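Local coordinates for sterol regulatory element-binding protein cleavage-activating protein (Schizosaccharomyces pombe, PDB 4YHC) that escorts the SREBP homologue sre1 and is required for its processing when sterol and oxygen levels are low, the chain here being its WD40 domain, at residues L31-I36 / A450-N455; V25-Q30 / S53-D58. The protein carries 9 engineered substitutions. All blocks are in the same frame, centred on the assembly; numbering follows the deposited sequence.

Contact 1. Residues L31-I36 / A450-N455; sequences LDILKI and AIVLGN
The carboxylate of Asp32 places OD1 over one face of the flat peptide group that joins Gly454 to Asn455, 3.4 Å from Gly454 C. CG of Asp32 lies anti to its carbonyl carbon and beside the backbone N (chi1 -83°), which lets OD1 reach that face. Gly454 O, on the same peptide group, accepts a nearly straight hydrogen bond from Ile33 N, 2.8 Å between the two atoms. This donor is tilted 33° from the carbonyl plane. A water lies 2.7 Å from Ile33 O, close to Gly454 O as well, and may link the two carbonyls. Asn455 passes its CB beside Leu31 O at 3.2 Å, while its amide ND2 is hydrogen-bonded to His29 O.

Beyond this polar end the contact is apolar. Val452 divides its methyls: CG1 meets Ile33 CB at 3.7 Å, and CG2 meets Ile36 CG2 at 3.8 Å. Ile33 CD1 reaches the other way, to Asn455 O.

The strand parts 33-36 and 450-453 are antiparallel, and their axes come within 8.3 Å, so side chains fill the space between their backbones. They belong to adjacent blades of the WD40 beta-propeller. Strand 33-38 pairs with strand 44-49 through a classic beta bulge, where Leu34 and Lys35 both face Val48. Strand 448-453 lies between strands 441-445 and 456-462, and Val457 touches Ile33.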
loop_
_atom_site.group_PDB
_atom_site.type_symbol
_atom_site.label_atom_id
_atom_site.label_comp_id
_atom_site.label_asym_id
_atom_site.label_seq_id
_atom_site.Cartn_x
_atom_site.Cartn_y
_atom_site.Cartn_z
ATOM N N LEU A 31 10.079 -3.456 21.539
ATOM C CA LEU A 31 10.669 -2.212 21.032
ATOM C C LEU A 31 9.772 -1.517 19.961
ATOM O O LEU A 31 8.811 -2.084 19.520
ATOM C CB LEU A 31 12.040 -2.525 20.424
ATOM C CG LEU A 31 13.282 -2.597 21.335
ATOM C CD1 LEU A 31 14.165 -1.357 21.221
ATOM C CD2 LEU A 31 12.919 -2.793 22.783
ATOM N N ASP A 32 10.124 -0.314 19.531
ATOM C CA ASP A 32 9.302 0.413 18.576
ATOM C C ASP A 32 9.126 -0.373 17.280
ATOM O O ASP A 32 10.049 -1.123 16.829
ATOM C CB ASP A 32 9.915 1.767 18.240
ATOM C CG ASP A 32 9.574 2.858 19.294
ATOM O OD1 ASP A 32 8.851 2.567 20.294
ATOM O OD2 ASP A 32 10.006 4.022 19.082
ATOM N N ILE A 33 7.952 -0.205 16.680
ATOM C CA ILE A 33 7.711 -0.800 15.388
ATOM C C ILE A 33 8.447 -0.015 14.306
ATOM O O ILE A 33 8.316 1.207 14.171
ATOM C CB ILE A 33 6.216 -0.946 15.110
ATOM C CG1 ILE A 33 5.615 -1.980 16.074
ATOM C CG2 ILE A 33 6.013 -1.390 13.685
ATOM C CD1 ILE A 33 4.108 -1.989 16.198
ATOM N N LEU A 34 9.149 -0.756 13.479
ATOM C CA LEU A 34 9.862 -0.217 12.315
ATOM C C LEU A 34 9.028 -0.267 11.051
ATOM O O LEU A 34 9.059 0.640 10.239
ATOM C CB LEU A 34 11.051 -1.115 12.047
ATOM C CG LEU A 34 11.924 -0.719 10.854
ATOM C CD1 LEU A 34 12.412 0.708 11.068
ATOM C CD2 LEU A 34 13.118 -1.681 10.681
ATOM N N LYS A 35 8.332 -1.375 10.834
ATOM C CA LYS A 35 7.740 -1.613 9.517
ATOM C C LYS A 35 6.426 -2.349 9.664
ATOM O O LYS A 35 6.344 -3.282 10.418
ATOM C CB LYS A 35 8.693 -2.487 8.689
ATOM C CG LYS A 35 8.774 -2.129 7.229
ATOM C CD LYS A 35 7.937 -3.040 6.379
ATOM C CE LYS A 35 7.983 -2.563 4.930
ATOM N NZ LYS A 35 7.534 -3.653 4.036
ATOM N N ILE A 36 5.422 -1.953 8.863
ATOM C CA ILE A 36 4.161 -2.672 8.833
ATOM C C ILE A 36 3.770 -3.028 7.385
ATOM O O ILE A 36 4.211 -2.377 6.420
ATOM C CB ILE A 36 3.056 -1.878 9.506
ATOM C CG1 ILE A 36 2.891 -0.464 8.868
ATOM C CG2 ILE A 36 3.299 -1.793 11.014
ATOM C CD1 ILE A 36 1.668 0.241 9.341
ATOM N N ALA A 450 -4.167 1.608 9.791
ATOM C CA ALA A 450 -3.310 1.311 10.930
ATOM C C ALA A 450 -2.245 2.408 11.077
ATOM O O ALA A 450 -1.560 2.769 10.086
ATOM C CB ALA A 450 -2.619 -0.048 10.760
ATOM N N ILE A 451 -2.110 2.912 12.302
ATOM C CA ILE A 451 -1.152 3.962 12.641
ATOM C C ILE A 451 -0.284 3.409 13.791
ATOM O O ILE A 451 -0.783 3.098 14.844
ATOM C CB ILE A 451 -1.829 5.262 13.102
ATOM C CG1 ILE A 451 -2.623 5.836 11.937
ATOM C CG2 ILE A 451 -0.764 6.293 13.499
ATOM C CD1 ILE A 451 -3.410 7.093 12.265
ATOM N N VAL A 452 1.030 3.354 13.581
ATOM C CA VAL A 452 1.961 2.910 14.626
ATOM C C VAL A 452 2.116 4.003 15.687
ATOM O O VAL A 452 2.284 5.194 15.383
ATOM C CB VAL A 452 3.332 2.536 14.035
ATOM C CG1 VAL A 452 4.407 2.321 15.107
ATOM C CG2 VAL A 452 3.211 1.246 13.217
ATOM N N LEU A 453 2.077 3.579 16.933
ATOM C CA LEU A 453 2.294 4.467 18.091
ATOM C C LEU A 453 3.395 3.853 18.911
ATOM O O LEU A 453 3.125 3.046 19.814
ATOM C CB LEU A 453 1.009 4.509 18.913
ATOM C CG LEU A 453 -0.013 5.588 18.593
ATOM C CD1 LEU A 453 0.107 6.328 17.286
ATOM C CD2 LEU A 453 -1.455 5.110 18.843
ATOM N N GLY A 454 4.654 4.110 18.535
ATOM C CA GLY A 454 5.751 3.388 19.209
ATOM C C GLY A 454 5.798 1.891 19.024
ATOM O O GLY A 454 6.075 1.400 17.928
ATOM N N ASN A 455 5.508 1.139 20.074
ATOM C CA ASN A 455 5.475 -0.295 19.944
ATOM C C ASN A 455 4.079 -0.857 19.868
ATOM O O ASN A 455 3.917 -2.037 19.925
ATOM C CB ASN A 455 6.261 -0.955 21.065
ATOM C CG ASN A 455 5.820 -0.507 22.410
ATOM O OD1 ASN A 455 5.549 0.675 22.613
ATOM N ND2 ASN A 455 5.661 -1.451 23.323
HETATM O O HOH W 1 7.471 3.085 15.939
#

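Contact 2. Residues V25-Q30 / S53-D58. Engineered in segment 53-58: Ser53 (natural residue Cys).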
loop_
_atom_site.group_PDB
_atom_site.type_symbol
_atom_site.label_atom_id
_atom_site.label_comp_id
_atom_site.label_asym_id
_atom_site.label_seq_id
_atom_site.Cartn_x
_atom_site.Cartn_y
_atom_site.Cartn_z
ATOM N N VAL A 25 -4.552 -2.399 18.695
ATOM C CA VAL A 25 -4.496 -3.818 18.344
ATOM C C VAL A 25 -3.998 -4.480 19.619
ATOM O O VAL A 25 -3.109 -3.952 20.242
ATOM C CB VAL A 25 -3.478 -4.057 17.231
ATOM C CG1 VAL A 25 -3.062 -5.505 17.183
ATOM C CG2 VAL A 25 -4.030 -3.582 15.884
ATOM N N PRO A 26 -4.598 -5.594 20.030
ATOM C CA PRO A 26 -4.329 -6.141 21.362
ATOM C C PRO A 26 -2.937 -6.715 21.594
ATOM O O PRO A 26 -2.612 -6.973 22.742
ATOM C CB PRO A 26 -5.374 -7.256 21.537
ATOM C CG PRO A 26 -6.113 -7.362 20.284
ATOM C CD PRO A 26 -5.630 -6.347 19.306
ATOM N N VAL A 27 -2.130 -6.879 20.556
ATOM C CA VAL A 27 -0.753 -7.380 20.703
ATOM C C VAL A 27 0.253 -6.272 20.446
ATOM O O VAL A 27 -0.066 -5.309 19.752
ATOM C CB VAL A 27 -0.525 -8.629 19.807
ATOM C CG1 VAL A 27 0.938 -9.083 19.804
ATOM C CG2 VAL A 27 -1.361 -9.760 20.353
ATOM N N HIS A 28 1.434 -6.358 21.056
ATOM C CA HIS A 28 2.484 -5.376 20.787
ATOM C C HIS A 28 3.903 -5.922 20.901
ATOM O O HIS A 28 4.111 -7.033 21.280
ATOM C CB HIS A 28 2.317 -4.165 21.698
ATOM C CG HIS A 28 2.414 -4.493 23.144
ATOM N ND1 HIS A 28 3.627 -4.608 23.800
ATOM C CD2 HIS A 28 1.454 -4.747 24.064
ATOM C CE1 HIS A 28 3.411 -4.932 25.063
ATOM N NE2 HIS A 28 2.101 -5.015 25.250
ATOM N N HIS A 29 4.863 -5.102 20.532
ATOM C CA HIS A 29 6.267 -5.473 20.461
ATOM C C HIS A 29 6.945 -4.875 21.701
ATOM O O HIS A 29 6.377 -3.988 22.338
ATOM C CB HIS A 29 6.905 -4.842 19.248
ATOM C CG HIS A 29 6.437 -5.411 17.955
ATOM N ND1 HIS A 29 7.205 -6.260 17.200
ATOM C CD2 HIS A 29 5.278 -5.230 17.258
ATOM C CE1 HIS A 29 6.553 -6.592 16.098
ATOM N NE2 HIS A 29 5.395 -5.949 16.092
ATOM N N GLN A 30 8.152 -5.334 21.994
ATOM C CA GLN A 30 8.895 -4.812 23.156
ATOM C C GLN A 30 9.681 -3.608 22.807
ATOM O O GLN A 30 9.941 -2.828 23.690
ATOM C CB GLN A 30 9.824 -5.865 23.773
ATOM C CG GLN A 30 9.362 -6.324 25.146
ATOM C CD GLN A 30 8.016 -6.997 25.095
ATOM O OE1 GLN A 30 7.833 -7.949 24.353
ATOM N NE2 GLN A 30 7.072 -6.516 25.883
ATOM N N SER A 53 11.449 -8.478 15.847
ATOM C CA SER A 53 10.292 -9.260 16.296
ATOM C C SER A 53 9.167 -9.145 15.250
ATOM O O SER A 53 8.998 -8.096 14.609
ATOM C CB SER A 53 9.746 -8.778 17.649
ATOM O OG SER A 53 9.697 -7.361 17.759
ATOM N N LEU A 54 8.395 -10.196 15.127
ATOM C CA LEU A 54 7.346 -10.243 14.145
ATOM C C LEU A 54 6.023 -10.627 14.768
ATOM O O LEU A 54 5.919 -11.621 15.460
ATOM C CB LEU A 54 7.712 -11.290 13.137
ATOM C CG LEU A 54 7.107 -11.508 11.746
ATOM C CD1 LEU A 54 6.353 -12.770 11.585
ATOM C CD2 LEU A 54 6.447 -10.362 11.027
ATOM N N VAL A 55 4.994 -9.915 14.382
ATOM C CA VAL A 55 3.632 -10.267 14.732
ATOM C C VAL A 55 2.813 -10.295 13.432
ATOM O O VAL A 55 2.807 -9.292 12.633
ATOM C CB VAL A 55 3.010 -9.238 15.726
ATOM C CG1 VAL A 55 1.556 -9.592 16.007
ATOM C CG2 VAL A 55 3.840 -9.112 17.031
ATOM N N VAL A 56 2.171 -11.423 13.179
ATOM C CA VAL A 56 1.236 -11.471 12.123
ATOM C C VAL A 56 -0.200 -11.684 12.675
ATOM O O VAL A 56 -0.451 -12.519 13.566
ATOM C CB VAL A 56 1.683 -12.240 10.847
ATOM C CG1 VAL A 56 3.076 -12.855 10.920
ATOM C CG2 VAL A 56 0.613 -12.997 10.112
ATOM N N TRP A 57 -1.092 -10.840 12.149
ATOM C CA TRP A 57 -2.397 -10.557 12.789
ATOM C C TRP A 57 -3.454 -10.687 11.737
ATOM O O TRP A 57 -3.315 -10.126 10.676
ATOM C CB TRP A 57 -2.311 -9.124 13.346
ATOM C CG TRP A 57 -3.588 -8.604 13.884
ATOM C CD1 TRP A 57 -4.469 -7.732 13.268
ATOM C CD2 TRP A 57 -4.120 -8.903 15.153
ATOM N NE1 TRP A 57 -5.510 -7.473 14.122
ATOM C CE2 TRP A 57 -5.323 -8.196 15.278
ATOM C CE3 TRP A 57 -3.678 -9.692 16.223
ATOM C CZ2 TRP A 57 -6.092 -8.260 16.424
ATOM C CZ3 TRP A 57 -4.468 -9.780 17.361
ATOM C CH2 TRP A 57 -5.648 -9.058 17.450
ATOM N N ASP A 58 -4.525 -11.432 12.043
ATOM C CA ASP A 58 -5.696 -11.551 11.183
ATOM C C ASP A 58 -6.667 -10.396 11.477
ATOM O O ASP A 58 -7.242 -10.281 12.541
ATOM C CB ASP A 58 -6.420 -12.915 11.367
ATOM C CG ASP A 58 -7.435 -13.132 10.288
ATOM O OD1 ASP A 58 -8.443 -12.376 10.257
ATOM O OD2 ASP A 58 -7.179 -13.941 9.351
#
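One hydrogen bond, from His29 to Ser53, and a row of apolar contacts join the loop 25-30 to strand 54-58 of the predicted first WD repeat. His29 ND1 donates to Ser53 OG over 2.8 Å, with the oxygen in the ring plane. Ser53 is an engineered residue, a cysteine in the natural protein. Its OG also bonds Asp51 OD1. Val55 CG2 lies over one face of the imidazole in a CH-pi contact, 3.6 Å from His29 NE2. That NE2 is hydrogen-bonded to Ser47 OG on strand 44-49. In WD40 repeats a loop histidine commonly bonds a strand serine close to the turn aspartate. His29, Ser47 and Asp51 resemble this, but the Ser53 link is engineered. Trp57 and Asp58 form the WD pair itself. A leucine in place of His29 would probably leave Ser53 OG and Ser47 OG without this shared partner. Further along, Val27 CG1 meets Val55 CG1 at 3.9 Å. Trp57 CG is anti to the backbone N (chi1 173°), which brings the indole against Val25 and Pro26. Val25 CG1 sits over the six-membered ring, 4.0 Å from its centroid. Pro26 CD comes to Trp57 CH2 obliquely, at 3.3 Å.

How the contacts relate
The centres of the two contacts lie about 10 Å apart. Along the chain their segments alternate: 25-30, 31-36, 53-58, then 450-455 near the C-terminus. Strands 33-38 and 54-58 belong to the same four-stranded sheet. Contact 2 packs the loop that leads from strand 20-24 to strand 33-38 against strand 54-58 of the blade it enters. Contact 1 joins that blade to the closing blade beside it, where strand 20-24, from near the N-terminus, completes a sheet with three C-terminal strands. This is the usual way a WD40 propeller closes its ring. Asn455 bridges the contacts: Asn455 O packs against His28 CB at 3.2 Å. The loop is thus one place where both blades come together.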